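Local atomic coordinates of DNA polymerase III, gamma subunit-related protein (Thermotoga maritima, PDB entry 2GNO), a protein that is related to the clamp-loader subunits of bacterial DNA polymerase III and probably binds DNA, although its own activity is not established. Residues Leu208-Leu213 with Gln246-Ile251; Asp240-Ile245 with Leu281-Thr286; Val267-Ser272 with Met288-Ile293. All blocks are in the same frame, centred on the assembly; numbering follows the deposited sequence. Where two conformers were deposited one is given.

Contact 1: Leu208-Leu213 with Gln246-Ile251; sequences LACREL and QRLTRI
A helix-helix crossing in the all-helical C-terminal part of this clamp-loader relative brings Cys210 of helix 203-219 against Arg247, Leu248 and Ile251 of helix 239-254. The axes of the two short segments pass 10.2 Å apart at closest approach, with a signed crossing angle of -75°. Cys210 points at the other helix, and its CA lies 6.7 Å from the CA of Leu248. Its CB takes two methyl groups: CD2 of Leu248 at 3.9 Å and CD1 of Ile251 at 3.4 Å, the latter tighter than usual van der Waals contact. Ile251 reaches this place because CG1 stands anti to its carbonyl carbon (chi1 -66°) and CD1 extends the chain onward. On the polar flank, the Arg247 chain bends at chi3 (68°), which brings its guanidinium beside the cysteine; NH1 is hydrogen-bonded to the backbone O of Ser201, which probably helps to hold the group in place. The sulfur of Cys210 lies over one face of that group, offset toward its rim, with SG 3.8 Å from Arg247 NE.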
loop_
_atom_site.group_PDB
_atom_site.type_symbol
_atom_site.label_atom_id
_atom_site.label_comp_id
_atom_site.label_asym_id
_atom_site.label_seq_id
_atom_site.Cartn_x
_atom_site.Cartn_y
_atom_site.Cartn_z
ATOM N N LEU A 208 1.353 -11.523 7.184
ATOM C CA LEU A 208 1.404 -12.665 8.075
ATOM C C LEU A 208 2.487 -13.636 7.653
ATOM O O LEU A 208 3.166 -14.201 8.513
ATOM C CB LEU A 208 0.020 -13.347 8.209
ATOM C CG LEU A 208 -1.090 -12.456 8.807
ATOM C CD1 LEU A 208 -2.427 -13.190 8.936
ATOM C CD2 LEU A 208 -0.690 -11.897 10.160
ATOM N N ALA A 209 2.690 -13.822 6.353
ATOM C CA ALA A 209 3.765 -14.711 5.882
ATOM C C ALA A 209 5.122 -14.092 6.227
ATOM O O ALA A 209 6.045 -14.815 6.611
ATOM C CB ALA A 209 3.649 -14.960 4.399
ATOM N N CYS A 210 5.254 -12.774 6.062
ATOM C CA CYS A 210 6.502 -12.078 6.442
ATOM C C CYS A 210 6.757 -12.222 7.945
ATOM O O CYS A 210 7.879 -12.498 8.329
ATOM C CB CYS A 210 6.534 -10.632 5.994
ATOM S SG CYS A 210 6.861 -10.535 4.228
ATOM N N ARG A 211 5.729 -12.009 8.764
ATOM C CA ARG A 211 5.843 -12.166 10.218
ATOM C C ARG A 211 6.314 -13.576 10.570
ATOM O O ARG A 211 7.211 -13.749 11.396
ATOM C CB ARG A 211 4.520 -11.865 10.935
ATOM C CG ARG A 211 4.204 -10.386 11.070
ATOM C CD ARG A 211 2.931 -10.096 11.872
ATOM N NE ARG A 211 2.920 -10.687 13.225
ATOM C CZ ARG A 211 2.385 -11.870 13.580
ATOM N NH1 ARG A 211 1.793 -12.688 12.710
ATOM N NH2 ARG A 211 2.448 -12.258 14.839
ATOM N N GLU A 212 5.710 -14.572 9.928
ATOM C CA GLU A 212 6.069 -15.963 10.135
ATOM C C GLU A 212 7.494 -16.291 9.704
ATOM O O GLU A 212 8.183 -17.033 10.401
ATOM C CB GLU A 212 5.082 -16.863 9.397
ATOM C CG GLU A 212 5.346 -18.358 9.468
ATOM C CD GLU A 212 5.381 -18.887 10.867
ATOM O OE1 GLU A 212 4.643 -18.394 11.749
ATOM O OE2 GLU A 212 6.126 -19.855 11.071
ATOM N N LEU A 213 7.935 -15.766 8.568
ATOM C CA LEU A 213 9.295 -16.028 8.122
ATOM C C LEU A 213 10.297 -15.414 9.129
ATOM O O LEU A 213 11.332 -16.020 9.409
ATOM C CB LEU A 213 9.540 -15.462 6.724
ATOM C CG LEU A 213 10.921 -15.793 6.128
ATOM C CD1 LEU A 213 11.108 -17.290 5.954
ATOM C CD2 LEU A 213 11.203 -15.064 4.852
ATOM N N GLN A 246 12.900 -4.763 1.947
ATOM C CA GLN A 246 12.090 -3.597 2.315
ATOM C C GLN A 246 10.961 -3.968 3.270
ATOM O O GLN A 246 10.813 -3.355 4.315
ATOM C CB GLN A 246 11.544 -2.888 1.057
ATOM C CG GLN A 246 12.615 -2.251 0.176
ATOM C CD GLN A 246 13.390 -1.155 0.890
ATOM O OE1 GLN A 246 12.917 -0.591 1.876
ATOM N NE2 GLN A 246 14.578 -0.838 0.385
ATOM N N ARG A 247 10.212 -5.004 2.933
ATOM C CA ARG A 247 9.111 -5.432 3.783
ATOM C C ARG A 247 9.552 -5.903 5.140
ATOM O O ARG A 247 8.937 -5.536 6.128
ATOM C CB ARG A 247 8.320 -6.551 3.149
ATOM C CG ARG A 247 7.664 -6.119 1.929
ATOM C CD ARG A 247 6.868 -7.196 1.326
ATOM N NE ARG A 247 5.722 -7.516 2.160
ATOM C CZ ARG A 247 4.683 -8.231 1.754
ATOM N NH1 ARG A 247 4.600 -8.697 0.515
ATOM N NH2 ARG A 247 3.694 -8.435 2.593
ATOM N N LEU A 248 10.607 -6.721 5.191
ATOM C CA LEU A 248 11.091 -7.220 6.469
ATOM C C LEU A 248 11.666 -6.084 7.323
ATOM O O LEU A 248 11.422 -6.051 8.528
ATOM C CB LEU A 248 12.110 -8.348 6.277
ATOM C CG LEU A 248 11.610 -9.634 5.605
ATOM C CD1 LEU A 248 12.719 -10.667 5.622
ATOM C CD2 LEU A 248 10.378 -10.201 6.289
ATOM N N THR A 249 12.409 -5.165 6.700
ATOM C CA THR A 249 12.989 -4.016 7.402
ATOM C C THR A 249 11.895 -3.230 8.096
ATOM O O THR A 249 12.052 -2.868 9.265
ATOM C CB THR A 249 13.797 -3.138 6.438
ATOM O OG1 THR A 249 14.891 -3.902 5.945
ATOM C CG2 THR A 249 14.346 -1.898 7.135
ATOM N N ARG A 250 10.772 -3.003 7.392
ATOM C CA ARG A 250 9.612 -2.298 7.975
ATOM C C ARG A 250 9.023 -3.051 9.164
ATOM O O ARG A 250 8.766 -2.440 10.202
ATOM C CB ARG A 250 8.543 -1.957 6.923
ATOM C CG ARG A 250 9.035 -0.922 5.945
ATOM C CD ARG A 250 8.009 -0.514 4.906
ATOM N NE ARG A 250 8.574 0.455 3.968
ATOM C CZ ARG A 250 8.554 1.774 4.147
ATOM N N ILE A 251 8.861 -4.368 9.040
ATOM C CA ILE A 251 8.329 -5.185 10.142
ATOM C C ILE A 251 9.300 -5.201 11.328
ATOM O O ILE A 251 8.883 -4.991 12.459
ATOM C CB ILE A 251 7.966 -6.623 9.677
ATOM C CG1 ILE A 251 6.796 -6.562 8.698
ATOM C CG2 ILE A 251 7.582 -7.509 10.888
ATOM C CD1 ILE A 251 6.501 -7.858 8.004
#

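Contact 2: Asp240-Ile245 with Leu281-Thr286; sequences DAFLLI and LNNKLT
Asn283 and Ile245 meet most closely through the methyl CD1 of Ile245, which lies 3.4 Å from the backbone O of Asn283. Beside them, the amide of Asn283 packs against the other helix, its ND2 3.6 Å from CB of Ala241, while OD1 lies near the plane of the Phe242 ring, at its edge. Leu281 reaches the ring edge too: its CD2 stands 3.7 Å from Phe242 CD1, the two side chains crossing at about a right angle. With CG anti to the backbone N (chi1 180°), the Phe242 ring is carried out beside Leu281. The other branch of Ile245, CG2, touches CG2 of Thr286 at 3.8 Å. Replacing Asn283 by an alanine would remove the amide, and Ala241 CB and the Phe242 edge would probably lose that neighbour, with a gap opening there. The second shell is the start of helix 283-298. Asn282 is its N-cap, OD1 accepting a weak but nearly straight bond from Leu285 N, and Asn282 O is gripped from opposite faces by Thr286 OG1, at 2.7 Å, and Thr286 N. With its hydroxyl thus engaged, Thr286 presents a methyl to Ile245; the polar groups of Asn282 and Thr286 serve the helix start, while the contacts between the segments are packing.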
loop_
_atom_site.group_PDB
_atom_site.type_symbol
_atom_site.label_atom_id
_atom_site.label_comp_id
_atom_site.label_asym_id
_atom_site.label_seq_id
_atom_site.Cartn_x
_atom_site.Cartn_y
_atom_site.Cartn_z
ATOM N N ASP A 240 12.868 -9.267 -6.269
ATOM C CA ASP A 240 12.086 -9.934 -5.229
ATOM C C ASP A 240 12.793 -9.855 -3.874
ATOM O O ASP A 240 12.134 -9.648 -2.849
ATOM C CB ASP A 240 11.805 -11.403 -5.557
ATOM C CG ASP A 240 10.833 -11.589 -6.698
ATOM O OD1 ASP A 240 10.324 -10.596 -7.249
ATOM O OD2 ASP A 240 10.558 -12.761 -7.024
ATOM N N ALA A 241 14.105 -10.078 -3.880
ATOM C CA ALA A 241 14.927 -9.983 -2.694
ATOM C C ALA A 241 14.916 -8.546 -2.175
ATOM O O ALA A 241 14.749 -8.339 -0.961
ATOM C CB ALA A 241 16.338 -10.464 -2.964
ATOM N N PHE A 242 15.054 -7.557 -3.069
ATOM C CA PHE A 242 14.994 -6.149 -2.654
ATOM C C PHE A 242 13.634 -5.859 -1.985
ATOM O O PHE A 242 13.584 -5.250 -0.901
ATOM C CB PHE A 242 15.279 -5.198 -3.833
ATOM C CG PHE A 242 15.218 -3.736 -3.462
ATOM C CD1 PHE A 242 16.263 -3.141 -2.766
ATOM C CD2 PHE A 242 14.128 -2.957 -3.813
ATOM C CE1 PHE A 242 16.209 -1.806 -2.396
ATOM C CE2 PHE A 242 14.072 -1.612 -3.463
ATOM C CZ PHE A 242 15.116 -1.036 -2.756
ATOM N N LEU A 243 12.549 -6.340 -2.602
ATOM C CA LEU A 243 11.192 -6.182 -2.072
ATOM C C LEU A 243 11.046 -6.845 -0.705
ATOM O O LEU A 243 10.450 -6.260 0.181
ATOM C CB LEU A 243 10.131 -6.779 -3.024
ATOM C CG LEU A 243 8.648 -6.788 -2.590
ATOM C CD1 LEU A 243 8.119 -5.418 -2.138
ATOM C CD2 LEU A 243 7.784 -7.347 -3.722
ATOM N N LEU A 244 11.563 -8.066 -0.551
ATOM C CA LEU A 244 11.492 -8.770 0.735
ATOM C C LEU A 244 12.293 -7.986 1.774
ATOM O O LEU A 244 11.835 -7.819 2.890
ATOM C CB LEU A 244 11.989 -10.207 0.600
ATOM C CG LEU A 244 11.883 -11.161 1.799
ATOM C CD1 LEU A 244 10.468 -11.308 2.345
ATOM C CD2 LEU A 244 12.434 -12.511 1.424
ATOM N N ILE A 245 13.474 -7.502 1.406
ATOM C CA ILE A 245 14.300 -6.691 2.330
ATOM C C ILE A 245 13.513 -5.505 2.858
ATOM O O ILE A 245 13.454 -5.291 4.061
ATOM C CB ILE A 245 15.605 -6.212 1.663
ATOM C CG1 ILE A 245 16.556 -7.397 1.518
ATOM C CG2 ILE A 245 16.303 -5.096 2.505
ATOM C CD1 ILE A 245 17.755 -7.118 0.657
ATOM N N LEU A 281 22.605 -1.612 -3.339
ATOM C CA LEU A 281 22.510 -2.486 -2.163
ATOM C C LEU A 281 22.963 -3.898 -2.503
ATOM O O LEU A 281 22.736 -4.348 -3.620
ATOM C CB LEU A 281 21.029 -2.585 -1.782
ATOM C CG LEU A 281 20.615 -3.189 -0.452
ATOM C CD1 LEU A 281 21.059 -2.253 0.678
ATOM C CD2 LEU A 281 19.117 -3.384 -0.404
ATOM N N ASN A 282 23.632 -4.565 -1.561
ATOM C CA ASN A 282 24.045 -5.969 -1.698
ATOM C C ASN A 282 22.873 -6.642 -0.993
ATOM O O ASN A 282 22.690 -6.441 0.217
ATOM C CB ASN A 282 25.376 -6.250 -0.983
ATOM C CG ASN A 282 25.849 -7.706 -1.137
ATOM O OD1 ASN A 282 25.059 -8.649 -1.122
ATOM N ND2 ASN A 282 27.158 -7.884 -1.253
ATOM N N ASN A 283 22.076 -7.414 -1.725
ATOM C CA ASN A 283 20.887 -8.056 -1.141
ATOM C C ASN A 283 21.161 -9.051 -0.005
ATOM O O ASN A 283 20.647 -8.872 1.119
ATOM C CB ASN A 283 20.012 -8.716 -2.237
ATOM C CG ASN A 283 19.338 -7.704 -3.191
ATOM O OD1 ASN A 283 19.232 -6.508 -2.911
ATOM N ND2 ASN A 283 18.842 -8.215 -4.319
ATOM N N LYS A 284 21.983 -10.063 -0.274
ATOM C CA LYS A 284 22.298 -11.115 0.725
ATOM C C LYS A 284 22.955 -10.581 1.988
ATOM O O LYS A 284 22.606 -10.987 3.089
ATOM C CB LYS A 284 23.127 -12.245 0.110
ATOM C CG LYS A 284 22.369 -13.028 -0.954
ATOM C CD LYS A 284 23.189 -14.179 -1.537
ATOM C CE LYS A 284 22.430 -14.869 -2.680
ATOM N NZ LYS A 284 23.164 -16.023 -3.275
ATOM N N LEU A 285 23.911 -9.675 1.830
ATOM C CA LEU A 285 24.560 -9.071 2.993
ATOM C C LEU A 285 23.547 -8.268 3.809
ATOM O O LEU A 285 23.542 -8.341 5.035
ATOM C CB LEU A 285 25.676 -8.136 2.540
ATOM C CG LEU A 285 26.509 -7.418 3.585
ATOM C CD1 LEU A 285 27.320 -8.414 4.420
ATOM C CD2 LEU A 285 27.412 -6.435 2.865
ATOM N N THR A 286 22.692 -7.500 3.132
ATOM C CA THR A 286 21.691 -6.697 3.828
ATOM C C THR A 286 20.660 -7.582 4.544
ATOM O O THR A 286 20.331 -7.314 5.708
ATOM C CB THR A 286 20.976 -5.696 2.882
ATOM O OG1 THR A 286 21.943 -4.829 2.264
ATOM C CG2 THR A 286 19.961 -4.860 3.645
#

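Contact 3: Val267-Ser272 with Met288-Ile293; sequences VSFLDS and MNILAI
Leu270 and Ile290 form the buried side of this crossing between helices 261-274 and 283-298, whereas Phe269, with Asn289, occupies its more open margin. The axes of the short segments approach to 11.0 Å at an angle of 137° between their N-to-C directions, nearer antiparallel than parallel but well splayed, and the backbones come nearest at Leu270 and Ile290, whose CA atoms are 7.1 Å apart.

On the buried side, Ile290 has CG1 between its backbone N and carbonyl carbon (chi1 69°), a crowded position that puts its branch methyl CG2 within 3.7 Å of Leu270 CD2 and lets the CG1-CD1 arm lead away, where Ile290 packs on Thr249 and Ile252 of helix 239-254. Leu270 likewise touches Leu253 of that helix, so both residues belong to an apolar layer shared by three helices.

Ile293 bridges the two sides. Its CD1 packs tightly on the ring of Phe269, 3.6 Å from CD2, while its CG2 makes a looser pair with Leu270 CD1 at 4.3 Å. Trp258 touches both Leu270 and Ile293.

At the margin, CE2 of Phe269 stands 3.8 Å from CB of Asn289, which approaches the ring obliquely, as Ile293 CD1 does. Ring and amide planes are 80° apart, so Asn289 meets the phenyl group through its aliphatic CB and does not stack on it. Phe269 and Asn289 are only partly buried.

Residues 289, 290 and 293, the i, i+1 and i+4 positions of helix 283-298, thus meet the adjacent pair Phe269 and Leu270 in a splayed helix-helix packing within the C-terminal helical domain of this DNA polymerase III gamma subunit-related protein.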
loop_
_atom_site.group_PDB
_atom_site.type_symbol
_atom_site.label_atom_id
_atom_site.label_comp_id
_atom_site.label_asym_id
_atom_site.label_seq_id
_atom_site.Cartn_x
_atom_site.Cartn_y
_atom_site.Cartn_z
ATOM N N VAL A 267 18.841 0.713 14.530
ATOM C CA VAL A 267 17.742 1.525 13.988
ATOM C C VAL A 267 18.233 2.395 12.851
ATOM O O VAL A 267 17.546 2.509 11.836
ATOM C CB VAL A 267 17.097 2.447 15.057
ATOM C CG1 VAL A 267 16.114 3.461 14.451
ATOM C CG2 VAL A 267 16.386 1.641 16.047
ATOM N N SER A 268 19.406 3.019 13.030
ATOM C CA SER A 268 20.002 3.872 11.993
ATOM C C SER A 268 20.272 3.095 10.723
ATOM O O SER A 268 20.086 3.625 9.635
ATOM C CB SER A 268 21.295 4.535 12.480
ATOM O OG SER A 268 21.001 5.451 13.511
ATOM N N PHE A 269 20.718 1.848 10.874
ATOM C CA PHE A 269 20.971 0.956 9.740
ATOM C C PHE A 269 19.642 0.583 9.067
ATOM O O PHE A 269 19.494 0.745 7.859
ATOM C CB PHE A 269 21.737 -0.281 10.207
ATOM C CG PHE A 269 21.935 -1.325 9.148
ATOM C CD1 PHE A 269 22.910 -1.165 8.175
ATOM C CD2 PHE A 269 21.193 -2.510 9.164
ATOM C CE1 PHE A 269 23.110 -2.151 7.210
ATOM C CE2 PHE A 269 21.384 -3.483 8.196
ATOM C CZ PHE A 269 22.351 -3.310 7.230
ATOM N N LEU A 270 18.666 0.139 9.855
ATOM C CA LEU A 270 17.332 -0.225 9.337
ATOM C C LEU A 270 16.663 0.955 8.616
ATOM O O LEU A 270 16.149 0.777 7.499
ATOM C CB LEU A 270 16.448 -0.771 10.470
ATOM C CG LEU A 270 16.857 -2.122 11.089
ATOM C CD1 LEU A 270 16.149 -2.375 12.422
ATOM C CD2 LEU A 270 16.635 -3.254 10.139
ATOM N N ASP A 271 16.696 2.151 9.221
ATOM C CA ASP A 271 16.124 3.363 8.584
ATOM C C ASP A 271 16.786 3.665 7.243
ATOM O O ASP A 271 16.110 4.074 6.299
ATOM C CB ASP A 271 16.253 4.641 9.453
ATOM C CG ASP A 271 15.237 4.729 10.593
ATOM O OD1 ASP A 271 14.239 3.974 10.632
ATOM O OD2 ASP A 271 15.424 5.620 11.450
ATOM N N SER A 272 18.105 3.496 7.186
ATOM C CA SER A 272 18.884 3.732 5.968
ATOM C C SER A 272 18.516 2.817 4.807
ATOM O O SER A 272 18.461 3.286 3.672
ATOM C CB SER A 272 20.387 3.613 6.247
ATOM O OG SER A 272 20.804 4.640 7.127
HETATM N N MSE A 288 20.972 -10.686 5.563
HETATM C CA MSE A 288 21.670 -11.313 6.667
HETATM C C MSE A 288 21.724 -10.418 7.882
HETATM O O MSE A 288 21.446 -10.856 8.994
HETATM C CB MSE A 288 23.117 -11.613 6.275
HETATM C CG MSE A 288 23.836 -12.395 7.335
HETATM SE SE MSE A 288 25.605 -12.768 6.792
HETATM C CE MSE A 288 26.450 -11.003 6.976
ATOM N N ASN A 289 22.086 -9.160 7.658
ATOM C CA ASN A 289 22.199 -8.195 8.743
ATOM C C ASN A 289 20.870 -7.839 9.416
ATOM O O ASN A 289 20.838 -7.799 10.622
ATOM C CB ASN A 289 22.963 -6.948 8.279
ATOM C CG ASN A 289 24.464 -7.216 8.023
ATOM O OD1 ASN A 289 25.130 -7.949 8.762
ATOM N ND2 ASN A 289 25.008 -6.538 7.030
ATOM N N ILE A 290 19.800 -7.588 8.658
ATOM C CA ILE A 290 18.501 -7.234 9.276
ATOM C C ILE A 290 17.950 -8.411 10.098
ATOM O O ILE A 290 17.457 -8.228 11.206
ATOM C CB ILE A 290 17.440 -6.703 8.251
ATOM C CG1 ILE A 290 16.920 -7.779 7.280
ATOM C CG2 ILE A 290 17.997 -5.504 7.477
ATOM C CD1 ILE A 290 15.832 -7.290 6.335
ATOM N N LEU A 291 18.045 -9.608 9.538
ATOM C CA LEU A 291 17.589 -10.831 10.191
ATOM C C LEU A 291 18.386 -11.126 11.448
ATOM O O LEU A 291 17.800 -11.547 12.459
ATOM C CB LEU A 291 17.671 -12.016 9.234
ATOM C CG LEU A 291 16.703 -12.036 8.080
ATOM C CD1 LEU A 291 17.025 -13.204 7.164
ATOM C CD2 LEU A 291 15.259 -12.133 8.571
ATOM N N ALA A 292 19.702 -10.916 11.389
ATOM C CA ALA A 292 20.566 -11.104 12.550
ATOM C C ALA A 292 20.194 -10.081 13.601
ATOM O O ALA A 292 20.133 -10.420 14.774
ATOM C CB ALA A 292 22.038 -10.965 12.185
ATOM N N ILE A 293 19.944 -8.829 13.179
ATOM C CA ILE A 293 19.526 -7.775 14.108
ATOM C C ILE A 293 18.254 -8.209 14.848
ATOM O O ILE A 293 18.180 -8.105 16.075
ATOM C CB ILE A 293 19.303 -6.408 13.354
ATOM C CG1 ILE A 293 20.660 -5.792 12.975
ATOM C CG2 ILE A 293 18.548 -5.401 14.219
ATOM C CD1 ILE A 293 20.574 -4.642 11.941
#

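In the fold
Contacts 1 and 2 share helix 239-254, whose N-terminal part meets 281-286 while the next turns meet helix 203-219; contacts 2 and 3 share helix 283-298. Their centres lie 11 to 13 Å apart, on the same side of the chain's centre. Along the chain, contact 1 closes before contact 3 opens, whereas the segments of contact 2 alternate with those of each of the others. All three touch: Ile290 CD1 lies 3.9 Å from both Leu248 CB and Ile245 O, and Cys210 SG 4.1 Å from Leu244 CD1. Together they tie four helices into one C-terminal helical bundle, apart from the five-stranded parallel sheet.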